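Side-chain contacts in alpha-1,4-endofucoidanase (Mariniflexile fucanivorans, PDB 6DLH), which hydrolyses alpha-1,4-fucosidic linkages within fucoidan, a sulfated algal polysaccharide, by a retaining mechanism, its catalytic domain being followed by calcium-binding Ig-like domains: residues P93-P98 and F202-F207; N152-I157 and N195-Y200; N230-E235 and Q248-A253. All coordinates share one frame; numbering follows the deposited sequence.

Contact 1: residues P93-P98 and F202-F207; sequences PTHVAP and FCYAEF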
# COMPACT_ATOMS: atom_id res chain seq x y z
N PRO A 93 1.40 14.19 1.17
CA PRO A 93 0.00 14.24 1.61
C PRO A 93 -0.82 12.96 1.44
O PRO A 93 -1.73 12.69 2.22
CB PRO A 93 -0.62 15.37 0.76
CG PRO A 93 0.57 16.18 0.29
CD PRO A 93 1.66 15.14 0.08
N THR A 94 -0.49 12.17 0.40
CA THR A 94 -1.27 11.00 0.06
C THR A 94 -1.04 9.89 1.09
O THR A 94 0.08 9.39 1.22
CB THR A 94 -0.99 10.55 -1.38
OG1 THR A 94 0.33 10.02 -1.42
CG2 THR A 94 -1.15 11.68 -2.37
N HIS A 95 -2.11 9.52 1.80
CA HIS A 95 -2.10 8.47 2.81
C HIS A 95 -2.78 7.22 2.25
O HIS A 95 -3.57 7.31 1.32
CB HIS A 95 -2.83 8.93 4.08
CG HIS A 95 -2.11 9.98 4.86
ND1 HIS A 95 -1.79 11.21 4.32
CD2 HIS A 95 -1.66 9.99 6.14
CE1 HIS A 95 -1.16 11.93 5.22
NE2 HIS A 95 -1.07 11.20 6.35
N VAL A 96 -2.48 6.06 2.86
CA VAL A 96 -3.02 4.78 2.42
C VAL A 96 -3.95 4.21 3.49
O VAL A 96 -4.41 3.08 3.36
CB VAL A 96 -1.90 3.78 2.06
CG1 VAL A 96 -1.01 4.30 0.94
CG2 VAL A 96 -1.07 3.36 3.26
N ALA A 97 -4.21 4.99 4.55
CA ALA A 97 -5.09 4.56 5.63
C ALA A 97 -6.12 5.66 5.89
O ALA A 97 -5.80 6.84 5.78
CB ALA A 97 -4.30 4.24 6.86
N PRO A 98 -7.39 5.32 6.24
CA PRO A 98 -8.46 6.32 6.31
C PRO A 98 -8.42 7.13 7.60
O PRO A 98 -8.13 6.60 8.67
CB PRO A 98 -9.72 5.45 6.24
CG PRO A 98 -9.32 4.16 6.93
CD PRO A 98 -7.86 3.97 6.59
N PHE A 202 2.91 20.09 14.47
CA PHE A 202 2.41 19.59 15.74
C PHE A 202 0.96 19.13 15.59
O PHE A 202 0.53 18.21 16.29
CB PHE A 202 2.56 20.63 16.85
CG PHE A 202 3.92 20.69 17.51
CD1 PHE A 202 4.24 19.84 18.56
CD2 PHE A 202 4.86 21.64 17.12
CE1 PHE A 202 5.48 19.90 19.18
CE2 PHE A 202 6.10 21.71 17.74
CZ PHE A 202 6.41 20.84 18.77
N CYS A 203 0.21 19.79 14.69
CA CYS A 203 -1.15 19.38 14.35
C CYS A 203 -1.13 17.90 13.95
O CYS A 203 -1.84 17.08 14.54
CB CYS A 203 -1.70 20.20 13.19
SG CYS A 203 -2.56 21.73 13.65
N TYR A 204 -0.27 17.58 12.96
CA TYR A 204 -0.19 16.26 12.37
C TYR A 204 0.13 15.20 13.43
O TYR A 204 -0.52 14.16 13.48
CB TYR A 204 0.82 16.24 11.21
CG TYR A 204 0.82 14.96 10.42
CD1 TYR A 204 -0.05 14.78 9.35
CD2 TYR A 204 1.66 13.91 10.76
CE1 TYR A 204 -0.07 13.60 8.63
CE2 TYR A 204 1.65 12.72 10.05
CZ TYR A 204 0.79 12.57 8.98
OH TYR A 204 0.77 11.40 8.27
N ALA A 205 1.12 15.48 14.27
CA ALA A 205 1.52 14.53 15.29
C ALA A 205 0.35 14.19 16.22
O ALA A 205 0.16 13.03 16.57
CB ALA A 205 2.71 15.04 16.06
N GLU A 206 -0.44 15.21 16.60
CA GLU A 206 -1.43 15.05 17.65
C GLU A 206 -2.74 14.49 17.08
O GLU A 206 -3.33 13.61 17.70
CB GLU A 206 -1.64 16.36 18.42
CG GLU A 206 -2.70 16.28 19.52
CD GLU A 206 -2.32 15.51 20.78
OE1 GLU A 206 -1.12 15.43 21.09
OE2 GLU A 206 -3.24 15.00 21.45
N PHE A 207 -3.18 15.00 15.92
CA PHE A 207 -4.52 14.69 15.43
C PHE A 207 -4.51 13.62 14.34
O PHE A 207 -5.44 12.81 14.27
CB PHE A 207 -5.26 15.97 15.03
CG PHE A 207 -5.69 16.81 16.21
CD1 PHE A 207 -5.32 18.14 16.31
CD2 PHE A 207 -6.42 16.25 17.25
CE1 PHE A 207 -5.71 18.90 17.41
CE2 PHE A 207 -6.81 17.00 18.34
CZ PHE A 207 -6.45 18.33 18.42
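His-95, in the irregular segment 93-98 that follows strand 80-84, faces Tyr-204 on one turn of helix 198-216, where the helix widens into a pi-type turn. The two side chains come at each other from opposite directions and join His-95 NE2 to Tyr-204 OH by a 2.7 Å hydrogen bond. A chi1 of -172° swings the Tyr-204 ring out from the helix, CG opposite the backbone nitrogen, and the hydroxyl bridges a distance a shorter polar residue could hardly span. The rings meet at their edges, neither over the other's face, with centroids 5.7 Å apart and planes at 48°, so the bond rather than stacking carries the contact. Histidine suits this place because its two nitrogens serve two partners: ND1 donates to Pro-93 O at 2.6 Å, nearly within the imidazole plane although well above the plane of that carbonyl. This second bond ties the ring to its own backbone and limits its rotation, keeping NE2 on the buried phenol. Tyr-212, two turns further along the helix, packs on His-95 and bonds Ala-97 O through its hydroxyl. The loop after strand 80-84 is thus tied to helix 198-216, consistent with the (beta/alpha)8-like barrel of a GH29-related catalytic domain.

Contact 2: residues N152-I157 and N195-Y200; sequences NLLARI and NGRRKY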
# COMPACT_ATOMS: atom_id res chain seq x y z
N ASN A 152 4.46 15.49 5.40
CA ASN A 152 3.09 15.05 5.60
C ASN A 152 2.14 15.85 4.70
O ASN A 152 2.36 15.93 3.50
CB ASN A 152 2.76 14.93 7.09
CG ASN A 152 2.75 16.25 7.82
OD1 ASN A 152 1.76 16.99 7.76
ND2 ASN A 152 3.83 16.56 8.52
N LEU A 153 1.11 16.47 5.30
CA LEU A 153 0.04 17.13 4.56
C LEU A 153 0.48 18.49 4.01
O LEU A 153 -0.16 19.03 3.11
CB LEU A 153 -1.20 17.24 5.46
CG LEU A 153 -1.89 15.91 5.78
CD1 LEU A 153 -2.79 16.04 7.00
CD2 LEU A 153 -2.67 15.39 4.58
N LEU A 154 1.59 19.04 4.53
CA LEU A 154 2.14 20.29 4.02
C LEU A 154 2.68 20.09 2.61
O LEU A 154 2.92 18.96 2.19
CB LEU A 154 3.24 20.79 4.96
CG LEU A 154 2.79 21.44 6.27
CD1 LEU A 154 1.46 22.16 6.11
CD2 LEU A 154 2.73 20.42 7.39
N ALA A 155 2.85 21.20 1.89
CA ALA A 155 3.41 21.17 0.55
C ALA A 155 4.92 21.41 0.62
O ALA A 155 5.37 22.41 1.16
CB ALA A 155 2.73 22.20 -0.32
N ARG A 156 5.68 20.47 0.05
CA ARG A 156 7.14 20.52 0.08
C ARG A 156 7.61 21.69 -0.76
O ARG A 156 8.50 22.44 -0.35
CB ARG A 156 7.71 19.19 -0.42
CG ARG A 156 9.18 18.95 -0.08
CD ARG A 156 9.71 17.81 -0.91
NE ARG A 156 11.15 17.65 -0.84
CZ ARG A 156 11.78 16.83 -0.00
NH1 ARG A 156 11.09 16.08 0.84
NH2 ARG A 156 13.10 16.77 -0.02
N ILE A 157 7.01 21.84 -1.95
CA ILE A 157 7.26 22.95 -2.85
C ILE A 157 5.98 23.78 -2.91
O ILE A 157 5.11 23.52 -3.75
CB ILE A 157 7.67 22.43 -4.25
CG1 ILE A 157 8.64 21.25 -4.19
CG2 ILE A 157 8.18 23.56 -5.13
CD1 ILE A 157 10.02 21.57 -3.62
N ASN A 195 9.25 28.93 13.82
CA ASN A 195 9.61 29.25 12.45
C ASN A 195 8.82 28.40 11.46
O ASN A 195 8.35 27.32 11.80
CB ASN A 195 11.12 29.11 12.21
CG ASN A 195 11.95 29.38 13.45
OD1 ASN A 195 11.78 28.73 14.48
ND2 ASN A 195 12.86 30.35 13.35
N GLY A 196 8.68 28.91 10.22
CA GLY A 196 7.97 28.24 9.15
C GLY A 196 6.63 27.67 9.61
O GLY A 196 5.92 28.30 10.40
N ARG A 197 6.30 26.46 9.13
CA ARG A 197 5.00 25.85 9.32
C ARG A 197 4.99 24.95 10.55
O ARG A 197 4.27 23.95 10.57
CB ARG A 197 4.61 25.08 8.06
CG ARG A 197 4.48 25.95 6.82
CD ARG A 197 4.39 25.13 5.55
NE ARG A 197 5.66 24.49 5.26
CZ ARG A 197 6.05 24.10 4.05
NH1 ARG A 197 5.23 24.20 3.01
NH2 ARG A 197 7.27 23.61 3.89
N ARG A 198 5.75 25.34 11.58
CA ARG A 198 5.96 24.55 12.78
C ARG A 198 4.63 24.12 13.42
O ARG A 198 4.52 22.98 13.87
CB ARG A 198 6.83 25.31 13.78
CG ARG A 198 7.08 24.62 15.11
CD ARG A 198 7.98 25.45 16.00
NE ARG A 198 8.31 24.84 17.28
CZ ARG A 198 9.41 24.13 17.53
NH1 ARG A 198 10.34 24.02 16.59
NH2 ARG A 198 9.57 23.54 18.70
N LYS A 199 3.66 25.03 13.49
CA LYS A 199 2.45 24.77 14.27
C LYS A 199 1.66 23.64 13.63
O LYS A 199 1.13 22.77 14.33
CB LYS A 199 1.63 26.04 14.52
CG LYS A 199 1.04 26.71 13.29
CD LYS A 199 0.30 28.00 13.59
CE LYS A 199 -0.19 28.68 12.32
NZ LYS A 199 -0.79 30.01 12.59
N TYR A 200 1.63 23.63 12.29
CA TYR A 200 0.94 22.62 11.50
C TYR A 200 1.58 21.24 11.72
O TYR A 200 0.88 20.23 11.70
CB TYR A 200 0.92 23.01 10.02
CG TYR A 200 0.41 24.39 9.71
CD1 TYR A 200 -0.85 24.80 10.13
CD2 TYR A 200 1.17 25.29 8.99
CE1 TYR A 200 -1.34 26.06 9.85
CE2 TYR A 200 0.70 26.57 8.70
CZ TYR A 200 -0.56 26.95 9.12
OH TYR A 200 -1.03 28.20 8.84
O HOH W 1 9.04 23.58 1.81
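Arg-197 reaches from the start of helix 198-216 to the backbone of the loop 152-157, where its NH1 donates to Ala-155 O at 2.6 Å. The bond is somewhat bent (135°), and the oxygen lies out of the guanidinium plane, tilted rather than squarely at its edge. A water carries the grip one residue further, accepting from Arg-197 NH2 at 2.7 Å and donating to Arg-156 O. One guanidinium thus holds two successive carbonyls of a loop that has no regular strand or helix to engage them, a task suited to arginine with its several N-H groups. The side chain is kinked at chi3 (-70°), and Leu-154 slides along it in the opposite direction: CG touches Arg-197 CD at 4.1 Å, while CB sits over the rim of one guanidinium face. At right angles to this, both methyls of Leu-154 lie against one side of Tyr-200 CB, CD1 at 4.0 Å. The Tyr-200 ring leads away from the loop, its hydroxyl bonded to Asp-177, with Lys-199 CG over one face and Arg-197 CB at its edge. Arg-197, at the N-cap, is placed by the type II' turn from Asn-195 to Arg-198, in which Gly-196 readily adopts the positive phi required. Helix 168-176 completes the packing: Met-173 touches both Arg-197 and Tyr-200, and Ser-169 OG bonds Leu-153 O. The loop leaving strand 143-149 therefore packs against both helices, which also touch each other through Met-173.

Contact 3: residues N230-E235 and Q248-A253; sequences NVMEDE and QRIYQA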
# COMPACT_ATOMS: atom_id res chain seq x y z
N ASN A 230 14.95 18.20 6.82
CA ASN A 230 14.49 19.19 5.85
C ASN A 230 13.44 20.11 6.48
O ASN A 230 13.47 21.32 6.27
CB ASN A 230 13.91 18.56 4.58
CG ASN A 230 14.87 17.68 3.82
OD1 ASN A 230 15.25 16.60 4.28
ND2 ASN A 230 15.26 18.11 2.63
N VAL A 231 12.50 19.53 7.25
CA VAL A 231 11.34 20.27 7.71
C VAL A 231 11.44 20.59 9.20
O VAL A 231 11.07 21.68 9.62
CB VAL A 231 10.00 19.58 7.35
CG1 VAL A 231 9.86 18.20 7.97
CG2 VAL A 231 8.81 20.46 7.71
N MET A 232 11.93 19.64 10.00
CA MET A 232 11.98 19.84 11.44
C MET A 232 13.16 20.72 11.84
O MET A 232 13.05 21.48 12.80
CB MET A 232 12.04 18.51 12.20
CG MET A 232 10.69 17.86 12.24
SD MET A 232 10.73 16.07 12.21
CE MET A 232 10.88 15.68 13.95
N GLU A 233 14.28 20.61 11.11
CA GLU A 233 15.45 21.42 11.40
C GLU A 233 15.42 22.70 10.57
O GLU A 233 15.23 23.78 11.12
CB GLU A 233 16.74 20.62 11.22
CG GLU A 233 18.00 21.46 11.32
CD GLU A 233 19.29 20.68 11.16
OE1 GLU A 233 19.24 19.54 10.66
OE2 GLU A 233 20.34 21.21 11.54
N ASP A 234 15.59 22.56 9.26
CA ASP A 234 15.82 23.67 8.35
C ASP A 234 14.63 24.64 8.33
O ASP A 234 14.82 25.83 8.09
CB ASP A 234 16.15 23.19 6.93
CG ASP A 234 17.55 22.63 6.77
OD1 ASP A 234 18.24 22.42 7.79
OD2 ASP A 234 17.94 22.39 5.61
N GLU A 235 13.41 24.12 8.55
CA GLU A 235 12.22 24.94 8.41
C GLU A 235 11.68 25.38 9.77
O GLU A 235 11.36 26.55 9.94
CB GLU A 235 11.15 24.23 7.57
N GLN A 248 14.36 19.61 20.46
CA GLN A 248 13.81 18.53 19.65
C GLN A 248 12.36 18.26 20.03
O GLN A 248 12.02 17.16 20.45
CB GLN A 248 14.64 17.26 19.87
CG GLN A 248 16.14 17.45 19.69
CD GLN A 248 16.91 16.18 19.92
OE1 GLN A 248 16.37 15.16 20.34
NE2 GLN A 248 18.21 16.23 19.64
N ARG A 249 11.50 19.28 19.88
CA ARG A 249 10.13 19.18 20.37
C ARG A 249 9.26 18.46 19.34
O ARG A 249 8.43 17.64 19.71
CB ARG A 249 9.56 20.55 20.74
CG ARG A 249 10.05 21.10 22.08
CD ARG A 249 9.59 20.28 23.27
NE ARG A 249 10.06 20.83 24.54
CZ ARG A 249 9.98 20.20 25.71
NH1 ARG A 249 10.44 20.78 26.81
NH2 ARG A 249 9.45 18.99 25.78
N ILE A 250 9.48 18.79 18.06
CA ILE A 250 8.80 18.13 16.96
C ILE A 250 9.19 16.65 16.94
O ILE A 250 8.33 15.79 16.78
CB ILE A 250 9.10 18.83 15.61
CG1 ILE A 250 8.90 20.35 15.72
CG2 ILE A 250 8.25 18.22 14.50
CD1 ILE A 250 9.19 21.11 14.45
N TYR A 251 10.49 16.36 17.13
CA TYR A 251 10.96 14.99 17.21
C TYR A 251 10.19 14.25 18.29
O TYR A 251 9.81 13.09 18.09
CB TYR A 251 12.49 14.94 17.39
CG TYR A 251 13.26 15.40 16.18
CD1 TYR A 251 13.52 14.53 15.12
CD2 TYR A 251 13.71 16.70 16.08
CE1 TYR A 251 14.22 14.96 14.00
CE2 TYR A 251 14.41 17.14 14.96
CZ TYR A 251 14.67 16.26 13.92
OH TYR A 251 15.34 16.71 12.82
N GLN A 252 9.94 14.94 19.41
CA GLN A 252 9.23 14.40 20.55
C GLN A 252 7.76 14.16 20.20
O GLN A 252 7.21 13.11 20.52
CB GLN A 252 9.31 15.36 21.74
CG GLN A 252 8.81 14.76 23.04
CD GLN A 252 9.00 15.67 24.23
OE1 GLN A 252 8.96 16.89 24.10
NE2 GLN A 252 9.20 15.07 25.40
N ALA A 253 7.15 15.15 19.53
CA ALA A 253 5.73 15.08 19.21
C ALA A 253 5.45 13.81 18.41
O ALA A 253 4.52 13.07 18.72
CB ALA A 253 5.31 16.33 18.46
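Met-232, on helix 228-233, comes closest by backbone to Ile-250 in the first turn of helix 249-259, their CA atoms 6.6 Å apart. Met-232 carries the contact with a chain bent at chi2 and chi3, the flexible shape an unbranched thioether can take to follow two neighbours at once. Its CG packs closely on Ile-250 CG2, at a modelled 3.3 Å whose tightness may reflect the doubtful placement of this methionine's end. Because CG2 is anti to the Ile-250 backbone N, this beta-branch methyl, rather than CG1, meets the methionine. Further out, Met-232 SD stands 4.3 Å from the Tyr-251 ring centroid and 19° off the normal, a Met-aromatic contact over the face. CE also lies over that face, though its exact distance is doubtful. The Tyr-251 hydroxyl bonds Asn-271 OD1, and Phe-269 meets the ring edge-to-face. Without the ring, as with an alanine here, the Met-232 thioether is likely to lose its aromatic surface and Asn-271 its hydroxyl partner. With no hydrogen bond between the two segments, their mutual cohesion is apolar: dispersion and sulfur-to-ring attraction join the helices, while tyrosine's polar tip is satisfied beyond them.

Contacts 1 and 2 share helix 198-216, using successive turns of it, and their centres are 12 Å apart; Tyr-204 of contact 1 packs on Asn-152, and Pro-93 CD lies 3.6 Å from Asn-152 O, which brings the two loops together. Contact 3 follows the others in sequence but is close in space, its centre 11 Å from that of contact 2 and 16 Å from that of contact 1. Phe-202, two residues before Tyr-204, packs on Arg-249, Ile-250 and Ala-253, and Arg-198 NH1 lies 3.8 Å from Ile-250 CD1. Contacts 1 and 2 are remote from the calcium sites, whereas the Tyr-251 side chain is about 11 Å from that of calcium-binding Arg-332.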